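Local coordinates for protein alginate lyase AlgAT5 (Defluviitalea, PDB 5ZQI) that probably depolymerises alginate by beta-elimination, as a polysaccharide lyase of family 7 built on a beta-sandwich fold, at residues T70-D75 / P119-R124; F104-G109 / M241-N246. One frame throughout, in Å; residues are numbered along the deposited sequence.

Contact 1: T70-D75 / P119-R124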
loop_
_atom_site.group_PDB
_atom_site.type_symbol
_atom_site.label_atom_id
_atom_site.label_comp_id
_atom_site.label_asym_id
_atom_site.label_seq_id
_atom_site.Cartn_x
_atom_site.Cartn_y
_atom_site.Cartn_z
ATOM N N THR A 70 -9.048 4.471 2.084
ATOM C CA THR A 70 -10.158 3.750 1.464
ATOM C C THR A 70 -10.387 2.431 2.197
ATOM O O THR A 70 -9.429 1.695 2.470
ATOM C CB THR A 70 -9.909 3.485 -0.011
ATOM O OG1 THR A 70 -9.667 4.742 -0.672
ATOM C CG2 THR A 70 -11.119 2.754 -0.642
ATOM N N LEU A 71 -11.655 2.144 2.529
ATOM C CA LEU A 71 -12.060 0.959 3.267
ATOM C C LEU A 71 -12.539 -0.162 2.362
ATOM O O LEU A 71 -12.861 0.041 1.187
ATOM C CB LEU A 71 -13.200 1.322 4.219
ATOM C CG LEU A 71 -12.874 2.253 5.387
ATOM C CD1 LEU A 71 -14.159 2.733 6.076
ATOM C CD2 LEU A 71 -11.947 1.626 6.383
ATOM N N PRO A 72 -12.584 -1.408 2.917
ATOM C CA PRO A 72 -13.156 -2.528 2.153
ATOM C C PRO A 72 -14.646 -2.771 2.389
ATOM O O PRO A 72 -15.200 -3.825 2.036
ATOM C CB PRO A 72 -12.339 -3.728 2.645
ATOM C CG PRO A 72 -12.080 -3.354 4.106
ATOM C CD PRO A 72 -11.821 -1.859 4.107
ATOM N N ILE A 73 -15.302 -1.780 2.995
ATOM C CA ILE A 73 -16.720 -1.847 3.345
ATOM C C ILE A 73 -17.362 -0.514 2.989
ATOM O O ILE A 73 -16.690 0.413 2.545
ATOM C CB ILE A 73 -16.966 -2.176 4.838
ATOM C CG1 ILE A 73 -16.267 -1.130 5.689
ATOM C CG2 ILE A 73 -16.490 -3.594 5.147
ATOM C CD1 ILE A 73 -16.684 -1.182 7.178
ATOM N N ASN A 74 -18.690 -0.428 3.195
ATOM C CA ASN A 74 -19.427 0.829 3.038
ATOM C C ASN A 74 -19.225 1.438 1.654
ATOM O O ASN A 74 -19.063 2.654 1.510
ATOM C CB ASN A 74 -19.037 1.819 4.133
ATOM C CG ASN A 74 -19.297 1.275 5.536
ATOM O OD1 ASN A 74 -20.127 0.388 5.744
ATOM N ND2 ASN A 74 -18.555 1.787 6.496
ATOM N N ASP A 75 -19.308 0.604 0.621
ATOM C CA ASP A 75 -19.129 1.052 -0.759
ATOM C C ASP A 75 -17.745 1.663 -0.966
ATOM O O ASP A 75 -17.578 2.642 -1.684
ATOM C CB ASP A 75 -20.247 2.016 -1.156
ATOM C CG ASP A 75 -21.617 1.359 -1.077
ATOM O OD1 ASP A 75 -21.741 0.194 -1.538
ATOM O OD2 ASP A 75 -22.566 1.986 -0.546
ATOM N N PRO A 119 -10.702 -5.680 -3.445
ATOM C CA PRO A 119 -10.920 -4.848 -2.248
ATOM C C PRO A 119 -9.628 -4.378 -1.613
ATOM O O PRO A 119 -8.567 -4.989 -1.756
ATOM C CB PRO A 119 -11.653 -5.809 -1.316
ATOM C CG PRO A 119 -11.069 -7.182 -1.681
ATOM C CD PRO A 119 -10.803 -7.128 -3.154
ATOM N N ARG A 120 -9.743 -3.276 -0.878
ATOM C CA ARG A 120 -8.573 -2.698 -0.246
ATOM C C ARG A 120 -8.923 -2.053 1.085
ATOM O O ARG A 120 -10.047 -1.631 1.325
ATOM C CB ARG A 120 -7.902 -1.644 -1.145
ATOM C CG ARG A 120 -8.630 -0.331 -1.200
ATOM C CD ARG A 120 -8.095 0.548 -2.300
ATOM N NE ARG A 120 -8.575 0.164 -3.616
ATOM C CZ ARG A 120 -7.829 0.050 -4.716
ATOM N NH1 ARG A 120 -6.519 0.224 -4.679
ATOM N NH2 ARG A 120 -8.432 -0.237 -5.847
ATOM N N CYS A 121 -7.893 -1.960 1.938
ATOM C CA CYS A 121 -7.861 -1.048 3.085
ATOM C C CYS A 121 -6.530 -0.317 2.944
ATOM O O CYS A 121 -5.471 -0.877 3.281
ATOM C CB CYS A 121 -7.980 -1.773 4.396
ATOM S SG CYS A 121 -8.211 -0.563 5.721
ATOM N N GLU A 122 -6.573 0.882 2.342
ATOM C CA GLU A 122 -5.372 1.449 1.744
ATOM C C GLU A 122 -5.346 2.959 1.833
ATOM O O GLU A 122 -6.362 3.622 1.580
ATOM C CB GLU A 122 -5.280 1.024 0.266
ATOM C CG GLU A 122 -3.845 1.058 -0.312
ATOM C CD GLU A 122 -3.779 0.723 -1.800
ATOM O OE1 GLU A 122 -4.750 1.006 -2.541
ATOM O OE2 GLU A 122 -2.753 0.161 -2.263
ATOM N N LEU A 123 -4.165 3.480 2.175
ATOM C CA LEU A 123 -3.920 4.916 2.219
ATOM C C LEU A 123 -3.505 5.455 0.842
ATOM O O LEU A 123 -2.736 4.834 0.122
ATOM C CB LEU A 123 -2.825 5.243 3.252
ATOM C CG LEU A 123 -3.104 4.843 4.698
ATOM C CD1 LEU A 123 -1.806 4.928 5.515
ATOM C CD2 LEU A 123 -4.168 5.660 5.313
ATOM N N ARG A 124 -4.012 6.644 0.507
ATOM C CA ARG A 124 -3.747 7.366 -0.735
ATOM C C ARG A 124 -3.135 8.716 -0.391
ATOM O O ARG A 124 -3.663 9.445 0.450
ATOM C CB ARG A 124 -5.046 7.524 -1.510
ATOM C CG ARG A 124 -4.979 8.076 -2.941
ATOM C CD ARG A 124 -4.887 9.599 -2.991
ATOM N NE ARG A 124 -5.268 10.053 -4.336
ATOM C CZ ARG A 124 -4.579 10.893 -5.091
ATOM N NH1 ARG A 124 -5.041 11.206 -6.304
ATOM N NH2 ARG A 124 -3.474 11.462 -4.634
HETATM O O HOH W 1 -6.875 4.584 -1.081
HETATM O O HOH W 2 -12.143 -1.537 -1.188
#
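Arg120, whose CG lies 4.0 Å from the Thr70 methyl CG2, presents the edge of its guanidinium to Glu122 and forms a cation-pi contact with Tyr242. At that edge NH1 donates to Glu122 OE1 at 2.9 Å, within 3° of the guanidinium plane and on the syn side of the carboxylate. The bend at chi3 (78°) turns the guanidinium away from Thr70 once the methylenes have passed it, and NH1 then reaches Glu122 OE1. Lys238 also bridges to OE1, Gln165 holds OE2, and Thr113 takes Arg120 NH2. A leucine in place of Arg120 would probably leave Glu122 OE1 to Lys238 and the Tyr242 ring without its cation.

Between the backbones, Thr70 and Glu122 form an antiparallel hydrogen-bonded pair. Thr70 N reaches Glu122 O at 2.9 Å and 178°; Glu122 N returns to Thr70 O at 3.0 Å. Water 1 links Thr70 OG1 to Glu122 O. Pro72 N, 3.0 Å from Arg120 O, has no hydrogen to give; water 2 accepts from Arg120 N and probably donates to Leu71 O. Pro72 CD packs on Cys121 CB at 3.9 Å. The chemistry thus implies strand pairing that stops at a proline, beside a polar network fixed on the Thr70 face.

Contact 2: F104-G109 / M241-N246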
loop_
_atom_site.group_PDB
_atom_site.type_symbol
_atom_site.label_atom_id
_atom_site.label_comp_id
_atom_site.label_asym_id
_atom_site.label_seq_id
_atom_site.Cartn_x
_atom_site.Cartn_y
_atom_site.Cartn_z
ATOM N N PHE A 104 -3.835 -3.432 8.645
ATOM C CA PHE A 104 -4.696 -3.185 7.486
ATOM C C PHE A 104 -5.205 -4.547 7.025
ATOM O O PHE A 104 -4.402 -5.430 6.704
ATOM C CB PHE A 104 -3.954 -2.507 6.336
ATOM C CG PHE A 104 -3.406 -1.139 6.640
ATOM C CD1 PHE A 104 -2.223 -0.987 7.361
ATOM C CD2 PHE A 104 -4.036 -0.004 6.162
ATOM C CE1 PHE A 104 -1.726 0.289 7.594
ATOM C CE2 PHE A 104 -3.537 1.245 6.400
ATOM C CZ PHE A 104 -2.385 1.398 7.112
ATOM N N LYS A 105 -6.525 -4.698 6.926
ATOM C CA LYS A 105 -7.154 -5.942 6.481
ATOM C C LYS A 105 -8.148 -5.637 5.375
ATOM O O LYS A 105 -8.962 -4.737 5.525
ATOM C CB LYS A 105 -7.861 -6.655 7.650
ATOM C CG LYS A 105 -8.716 -7.839 7.215
ATOM C CD LYS A 105 -9.312 -8.564 8.406
ATOM C CE LYS A 105 -10.311 -9.624 7.947
ATOM N NZ LYS A 105 -10.912 -10.413 9.045
ATOM N N ALA A 106 -8.124 -6.419 4.293
ATOM C CA ALA A 106 -9.173 -6.369 3.277
ATOM C C ALA A 106 -9.552 -7.788 2.894
ATOM O O ALA A 106 -8.710 -8.556 2.418
ATOM C CB ALA A 106 -8.732 -5.552 2.053
ATOM N N HIS A 107 -10.815 -8.119 3.125
ATOM C CA HIS A 107 -11.339 -9.450 2.844
ATOM C C HIS A 107 -11.844 -9.570 1.414
ATOM O O HIS A 107 -12.250 -8.593 0.796
ATOM C CB HIS A 107 -12.460 -9.798 3.827
ATOM C CG HIS A 107 -13.614 -8.842 3.801
ATOM N ND1 HIS A 107 -13.456 -7.474 3.901
ATOM C CD2 HIS A 107 -14.942 -9.062 3.664
ATOM C CE1 HIS A 107 -14.646 -6.897 3.831
ATOM N NE2 HIS A 107 -15.562 -7.840 3.701
ATOM N N CYS A 108 -11.840 -10.808 0.908
ATOM C CA CYS A 108 -12.139 -11.054 -0.505
ATOM C C CYS A 108 -13.570 -10.714 -0.862
ATOM O O CYS A 108 -13.867 -10.458 -2.037
ATOM C CB CYS A 108 -11.806 -12.510 -0.854
ATOM S SG CYS A 108 -10.033 -12.897 -0.749
ATOM N N GLY A 109 -14.465 -10.707 0.110
ATOM C CA GLY A 109 -15.834 -10.302 -0.106
ATOM C C GLY A 109 -16.082 -8.824 0.036
ATOM O O GLY A 109 -17.231 -8.385 -0.076
ATOM N N MET A 241 -3.143 -2.328 2.446
ATOM C CA MET A 241 -3.457 -3.670 1.956
ATOM C C MET A 241 -4.424 -3.619 0.788
ATOM O O MET A 241 -5.548 -3.131 0.927
ATOM C CB MET A 241 -4.043 -4.523 3.106
ATOM C CG MET A 241 -4.577 -5.901 2.701
ATOM S SD MET A 241 -3.413 -6.897 1.726
ATOM C CE MET A 241 -2.017 -6.983 2.858
ATOM N N TYR A 242 -3.989 -4.141 -0.355
ATOM C CA TYR A 242 -4.782 -4.227 -1.593
ATOM C C TYR A 242 -4.822 -5.699 -1.966
ATOM O O TYR A 242 -3.847 -6.248 -2.498
ATOM C CB TYR A 242 -4.162 -3.347 -2.668
ATOM C CG TYR A 242 -4.911 -3.204 -3.965
ATOM C CD1 TYR A 242 -6.278 -3.464 -4.060
ATOM C CD2 TYR A 242 -4.245 -2.785 -5.100
ATOM C CE1 TYR A 242 -6.961 -3.294 -5.259
ATOM C CE2 TYR A 242 -4.910 -2.628 -6.279
ATOM C CZ TYR A 242 -6.254 -2.873 -6.349
ATOM O OH TYR A 242 -6.927 -2.718 -7.569
ATOM N N THR A 243 -5.918 -6.362 -1.597
ATOM C CA THR A 243 -6.022 -7.817 -1.729
ATOM C C THR A 243 -6.371 -8.207 -3.156
ATOM O O THR A 243 -7.454 -7.872 -3.638
ATOM C CB THR A 243 -7.064 -8.344 -0.757
ATOM O OG1 THR A 243 -6.659 -7.963 0.577
ATOM C CG2 THR A 243 -7.157 -9.861 -0.821
ATOM N N GLN A 244 -5.491 -8.956 -3.830
ATOM C CA GLN A 244 -5.713 -9.279 -5.248
ATOM C C GLN A 244 -6.496 -10.580 -5.401
ATOM O O GLN A 244 -6.106 -11.489 -6.126
ATOM C CB GLN A 244 -4.402 -9.354 -6.019
ATOM C CG GLN A 244 -3.477 -8.193 -5.789
ATOM C CD GLN A 244 -3.981 -6.928 -6.396
ATOM O OE1 GLN A 244 -3.990 -6.798 -7.617
ATOM N NE2 GLN A 244 -4.385 -5.980 -5.562
ATOM N N SER A 245 -7.619 -10.672 -4.713
ATOM C CA SER A 245 -8.535 -11.784 -4.910
ATOM C C SER A 245 -9.946 -11.330 -4.595
ATOM O O SER A 245 -10.167 -10.248 -4.053
ATOM C CB SER A 245 -8.128 -12.992 -4.067
ATOM O OG SER A 245 -8.900 -14.087 -4.518
ATOM N N ASN A 246 -10.901 -12.161 -4.980
ATOM C CA ASN A 246 -12.326 -11.951 -4.742
ATOM C C ASN A 246 -13.008 -13.304 -4.920
ATOM O O ASN A 246 -12.353 -14.322 -5.174
ATOM C CB ASN A 246 -12.845 -10.849 -5.668
ATOM C CG ASN A 246 -12.672 -11.190 -7.146
ATOM O OD1 ASN A 246 -12.910 -12.313 -7.549
ATOM N ND2 ASN A 246 -12.232 -10.224 -7.940
#
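Two facing sheets of the beta-sandwich meet here: strand 104-107 and strand 241-243 run nearly parallel, their axes 17° apart and 6.5 Å at closest approach. Such a short separation is consistent with the small Ala106 side chain at the interface. Phe104 CB touches Met241 CB at 3.8 Å, and Met241 CG, anti to its own backbone N (chi1 173°), comes within 4.2 Å of Ala106 CB. The Phe104 ring leads away to meet Phe93.

One side-chain hydrogen bond spans the layers, from Thr243 OG1 to Ala106 O at 2.8 Å, with the donor tilted from the carbonyl plane. Thr243 carries OG1 opposite its carbonyl carbon, which leaves CG2 to face Cys108 SG at 4.2 Å. That sulfur also rests 3.8 Å from Ser245 CB, while Ser245 OG turns to Asp251. Beyond it, Asn246 CA makes a CA-H...O contact with Cys108 O at 3.5 Å.

Just after Thr243 in the chain, Gln244 centres an inverse gamma turn. Its NE2 lies over the middle of one face of the Tyr242 ring and donates to Tyr242 O at 3.1 Å, from above the carbonyl plane, so the amide and ring are held together. Interlayer packing of apolar side chains, with polar links toward the loop ends, is the arrangement of a beta-sandwich core, as in the jelly-roll of family 7 lyases.

Overall arrangement
The centres of contacts 1 and 2 lie about 9 Å apart, on the same side of the chain's centre. Along the chain the segments alternate, 70-75, 104-109, 119-124 and 241-246, and strands 102-107 and 120-127 are consecutive though they belong to opposite sheets. Contact 1 lies within the sheet containing strands 67-70 and 120-127; contact 2 passes from that sheet, through strand 241-243, to the one facing it. Strands 120-127 and 241-243 are neighbours, as the probable hydrogen bond from Cys121 N to Met241 O (2.8 Å) indicates. The lateral pairing of contact 1 and the layer packing of contact 2 are therefore joined through these neighbours, which ties distant sequence regions into a single sandwich.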